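Local structure of VP1 (Polyomavirus HPyV7, 4PCH) at residues D51-P55 and G56-C60; A95-M98 and A99-Y103. The protein forms, through the jelly-roll core present here, the pentameric building block of the polyomavirus capsid and, as the major capsid protein, probably takes part in attachment to host cells. One frame throughout, in Å; residues are numbered along the deposited sequence. Where two conformers were deposited one is given.

Interaction 1. Residues D51-P55 and G56-C60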
loop_
_atom_site.group_PDB
_atom_site.type_symbol
_atom_site.label_atom_id
_atom_site.label_comp_id
_atom_site.label_asym_id
_atom_site.label_seq_id
_atom_site.Cartn_x
_atom_site.Cartn_y
_atom_site.Cartn_z
ATOM N N ASP B 51 2.690 33.358 5.286
ATOM C CA ASP B 51 3.917 32.809 5.876
ATOM C C ASP B 51 3.885 32.639 7.399
ATOM O O ASP B 51 4.933 32.463 7.999
ATOM C CB ASP B 51 5.119 33.676 5.502
ATOM C CG ASP B 51 4.988 35.119 6.000
ATOM O OD1 ASP B 51 3.984 35.399 6.688
ATOM O OD2 ASP B 51 5.859 35.946 5.700
ATOM N N THR B 52 2.703 32.668 7.993
ATOM C CA THR B 52 2.570 32.782 9.450
ATOM C C THR B 52 1.571 31.816 9.998
ATOM O O THR B 52 0.422 31.773 9.533
ATOM C CB THR B 52 2.149 34.226 9.818
ATOM O OG1 THR B 52 3.153 35.140 9.372
ATOM C CG2 THR B 52 2.015 34.386 11.312
ATOM N N LEU B 53 2.004 30.995 10.963
ATOM C CA LEU B 53 1.108 30.155 11.730
ATOM C C LEU B 53 0.353 30.982 12.755
ATOM O O LEU B 53 0.960 31.625 13.580
ATOM C CB LEU B 53 1.871 29.042 12.479
ATOM C CG LEU B 53 2.208 27.834 11.628
ATOM C CD1 LEU B 53 3.164 28.217 10.511
ATOM C CD2 LEU B 53 2.802 26.762 12.540
ATOM N N GLY B 54 -0.969 30.928 12.701
ATOM C CA GLY B 54 -1.804 31.708 13.616
ATOM C C GLY B 54 -2.553 30.815 14.582
ATOM O O GLY B 54 -2.947 29.725 14.240
ATOM N N PRO B 55 -2.777 31.284 15.805
ATOM C CA PRO B 55 -3.492 30.472 16.757
ATOM C C PRO B 55 -4.961 30.310 16.309
ATOM O O PRO B 55 -5.575 31.249 15.796
ATOM C CB PRO B 55 -3.369 31.273 18.057
ATOM C CG PRO B 55 -3.242 32.672 17.615
ATOM C CD PRO B 55 -2.651 32.688 16.247
ATOM N N GLY B 56 -5.499 29.125 16.524
ATOM C CA GLY B 56 -6.825 28.794 16.012
ATOM C C GLY B 56 -6.794 28.186 14.621
ATOM O O GLY B 56 -7.754 27.543 14.223
ATOM N N ALA B 57 -5.723 28.430 13.877
ATOM C CA ALA B 57 -5.555 27.916 12.519
ATOM C C ALA B 57 -4.626 26.704 12.450
ATOM O O ALA B 57 -4.852 25.773 11.660
ATOM C CB ALA B 57 -5.006 29.033 11.640
ATOM N N ALA B 58 -3.563 26.739 13.244
ATOM C CA ALA B 58 -2.562 25.679 13.272
ATOM C C ALA B 58 -2.930 24.582 14.260
ATOM O O ALA B 58 -3.230 24.875 15.427
ATOM C CB ALA B 58 -1.212 26.267 13.646
ATOM N N LEU B 59 -2.878 23.331 13.824
ATOM C CA LEU B 59 -3.182 22.208 14.726
ATOM C C LEU B 59 -2.077 22.040 15.762
ATOM O O LEU B 59 -0.884 22.021 15.421
ATOM C CB LEU B 59 -3.385 20.886 13.974
ATOM C CG LEU B 59 -3.899 19.713 14.824
ATOM C CD1 LEU B 59 -5.303 19.991 15.350
ATOM C CD2 LEU B 59 -3.840 18.425 14.029
ATOM N N CYS B 60 -2.480 21.906 17.038
ATOM C CA CYS B 60 -1.535 21.655 18.108
ATOM C C CYS B 60 -1.696 20.262 18.682
ATOM O O CYS B 60 -2.719 19.636 18.494
ATOM C CB CYS B 60 -1.689 22.703 19.215
ATOM S SG CYS B 60 -1.254 24.383 18.736
#
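The carbonyl oxygen of Gly-54 receives two successive backbone N-H groups, those of Ala-57 (N to O 3.1 Å) and Ala-58 (N to O 3.2 Å), as the chain reverses through Pro-55 and Gly-56. The two donors approach differently: Ala-58 N sits almost in line with the C=O bond, at 172°, while Ala-57 N stands above the carbonyl plane, 40° out of it. Gly-56, at positive phi, takes a backbone shape in which a side chain would run into the carbonyl oxygen of Pro-55. Among the side chains, the methyl of Ala-57 lies beside the doubly used acceptor, CB to Gly-54 O 3.4 Å. Leu-53, the last residue of the strand, has CG beside its backbone N (chi1 -82°), and its CD2 lies 4.2 Å from Ala-58 CB, a methyl-to-methyl contact; its side chain also packs on Ala-99 of a neighbouring subunit. At the start of the segment, Thr-52 OG1 donates to Asp-51 OD1 over 2.8 Å, arriving above the carboxylate plane, and the other oxygen, OD2, has a long, weak ion pair with Lys-141. The turn is tied to the rest of the chain by Lys-33, whose NZ bonds to Pro-55 O, and by a backbone bond between Gly-56 and Leu-45. This is a Pro-Gly type II beta turn, overlapped by an alpha turn that Ala-58 N closes on the same oxygen, and it leads out of strand 52-53, which pairs in parallel with strand 141-142 beside the jelly-roll body.

Interaction 2. Residues A95-M98 and A99-Y103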
loop_
_atom_site.group_PDB
_atom_site.type_symbol
_atom_site.label_atom_id
_atom_site.label_comp_id
_atom_site.label_asym_id
_atom_site.label_seq_id
_atom_site.Cartn_x
_atom_site.Cartn_y
_atom_site.Cartn_z
ATOM N N ALA B 95 -15.519 10.514 10.176
ATOM C CA ALA B 95 -16.551 10.157 9.212
ATOM C C ALA B 95 -16.171 10.661 7.820
ATOM O O ALA B 95 -15.412 11.629 7.672
ATOM C CB ALA B 95 -17.870 10.749 9.630
ATOM N N PRO B 96 -16.696 10.012 6.782
ATOM C CA PRO B 96 -16.476 10.572 5.440
ATOM C C PRO B 96 -17.050 11.978 5.302
ATOM O O PRO B 96 -18.181 12.239 5.779
ATOM C CB PRO B 96 -17.226 9.604 4.538
ATOM C CG PRO B 96 -18.242 8.964 5.433
ATOM C CD PRO B 96 -17.578 8.838 6.751
ATOM N N GLN B 97 -16.296 12.860 4.636
ATOM C CA GLN B 97 -16.709 14.235 4.436
ATOM C C GLN B 97 -17.191 14.436 3.004
ATOM O O GLN B 97 -16.425 14.272 2.071
ATOM C CB GLN B 97 -15.542 15.152 4.718
ATOM C CG GLN B 97 -14.920 14.962 6.082
ATOM C CD GLN B 97 -15.852 15.337 7.217
ATOM O OE1 GLN B 97 -16.472 16.427 7.222
ATOM N NE2 GLN B 97 -15.954 14.446 8.206
ATOM N N MET B 98 -18.438 14.856 2.854
ATOM C CA MET B 98 -19.079 14.979 1.551
ATOM C C MET B 98 -19.605 16.417 1.414
ATOM O O MET B 98 -18.838 17.335 1.112
ATOM C CB MET B 98 -20.198 13.931 1.441
ATOM C CG MET B 98 -19.750 12.488 1.604
ATOM S SD MET B 98 -19.069 11.878 0.053
ATOM C CE MET B 98 -20.576 11.665 -0.871
ATOM N N ALA B 99 -20.893 16.641 1.677
ATOM C CA ALA B 99 -21.424 18.037 1.611
ATOM C C ALA B 99 -20.657 18.987 2.523
ATOM O O ALA B 99 -20.555 20.170 2.246
ATOM C CB ALA B 99 -22.912 18.112 1.942
ATOM N N SER B 100 -20.063 18.456 3.586
ATOM C CA SER B 100 -19.364 19.279 4.534
ATOM C C SER B 100 -18.108 19.954 3.984
ATOM O O SER B 100 -17.609 20.882 4.617
ATOM C CB SER B 100 -18.931 18.420 5.711
ATOM O OG SER B 100 -17.970 17.469 5.291
ATOM N N SER B 101 -17.579 19.483 2.853
ATOM C CA SER B 101 -16.254 19.924 2.408
ATOM C C SER B 101 -16.226 20.625 1.069
ATOM O O SER B 101 -15.151 20.878 0.542
ATOM C CB SER B 101 -15.294 18.750 2.419
ATOM O OG SER B 101 -15.012 18.396 3.753
ATOM N N GLY B 102 -17.394 20.984 0.553
ATOM C CA GLY B 102 -17.468 21.866 -0.620
ATOM C C GLY B 102 -17.332 21.118 -1.927
ATOM O O GLY B 102 -17.259 19.876 -1.966
ATOM N N TYR B 103 -17.264 21.863 -3.020
ATOM C CA TYR B 103 -17.218 21.240 -4.336
ATOM C C TYR B 103 -16.166 21.897 -5.204
ATOM O O TYR B 103 -15.798 23.042 -4.985
ATOM C CB TYR B 103 -18.584 21.293 -5.017
ATOM C CG TYR B 103 -19.134 22.659 -5.263
ATOM C CD1 TYR B 103 -18.851 23.358 -6.452
ATOM C CD2 TYR B 103 -19.999 23.262 -4.360
ATOM C CE1 TYR B 103 -19.366 24.610 -6.676
ATOM C CE2 TYR B 103 -20.538 24.516 -4.598
ATOM C CZ TYR B 103 -20.219 25.187 -5.753
ATOM O OH TYR B 103 -20.751 26.431 -5.983
HETATM O O HOH W 1 -20.498 15.516 4.676
HETATM O O HOH W 2 -16.707 17.852 -0.354
#
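Ser-100 and Gln-97 meet through a side-chain hydrogen bond: the hydroxyl OG gives its proton to OE1 at 2.7 Å, coming from above the amide plane rather than on a lone pair. A bend at chi2 (-66°) curls the glutamine chain round so that OE1 faces the serine. The other end of the same amide, NE2, donates back to the carbonyl O of Ala-95 at 2.9 Å and also bonds to Tyr-258 OH, so partners at both ends fix the rotation of the group. Ser-101 OG lies 3.4 Å from Gln-97 CB, a plain packing contact; its stronger polar partner is Thr-236 OG1.

The backbone adds one direct bond, from Ser-101 N to Met-98 O, 3.0 Å long and nearly straight at 170°. With Ala-99 and Ser-100 at the corners, this closes a type I beta turn, after which Gly-102 turns to positive phi.

Two waters work on the main chain. Water 1 accepts from Met-98 N at 2.8 Å and from Ser-100 N at 3.2 Å. Water 2 donates to Met-98 O at 2.6 Å and to Gly-102 O, bridging the carbonyl that opens the turn and that of Gly-102, just beyond it. Met-98 O thus takes both a backbone N-H and a water.

Toward a neighbouring subunit, Ala-99 N bonds to Tyr-47 OH of that chain. Within its own chain the turn belongs to the connection between strands 79-93 and 103-104. Gln-97 and Ser-101 rest on Arg-43, in strand 43-46; the NH1 of Arg-43 bonds to Ser-100 O. Gln-97 also touches Gln-255 of strand 253-271, and Gly-102 pairs through its backbone with Ala-111.

How the interactions relate
Interaction 1 precedes interaction 2 along the chain, with strands 62-67, 75-76 and 79-93 between them. Their centres lie 23 Å apart and their nearest atoms about 14 Å, so within one subunit the two turns do not touch. Both belong to connections rather than to the antiparallel strands of the jelly roll, yet strand 43-46 has ties to each: Leu-45 to interaction 1, Arg-43 to interaction 2. The two regions come together across subunits instead: the 51-60 turn of one copy faces the 95-103 turn of the next, where Ser-50, just ahead of interaction 1, also packs against interaction 2. Both turns thus lie at subunit contacts of the pentamer.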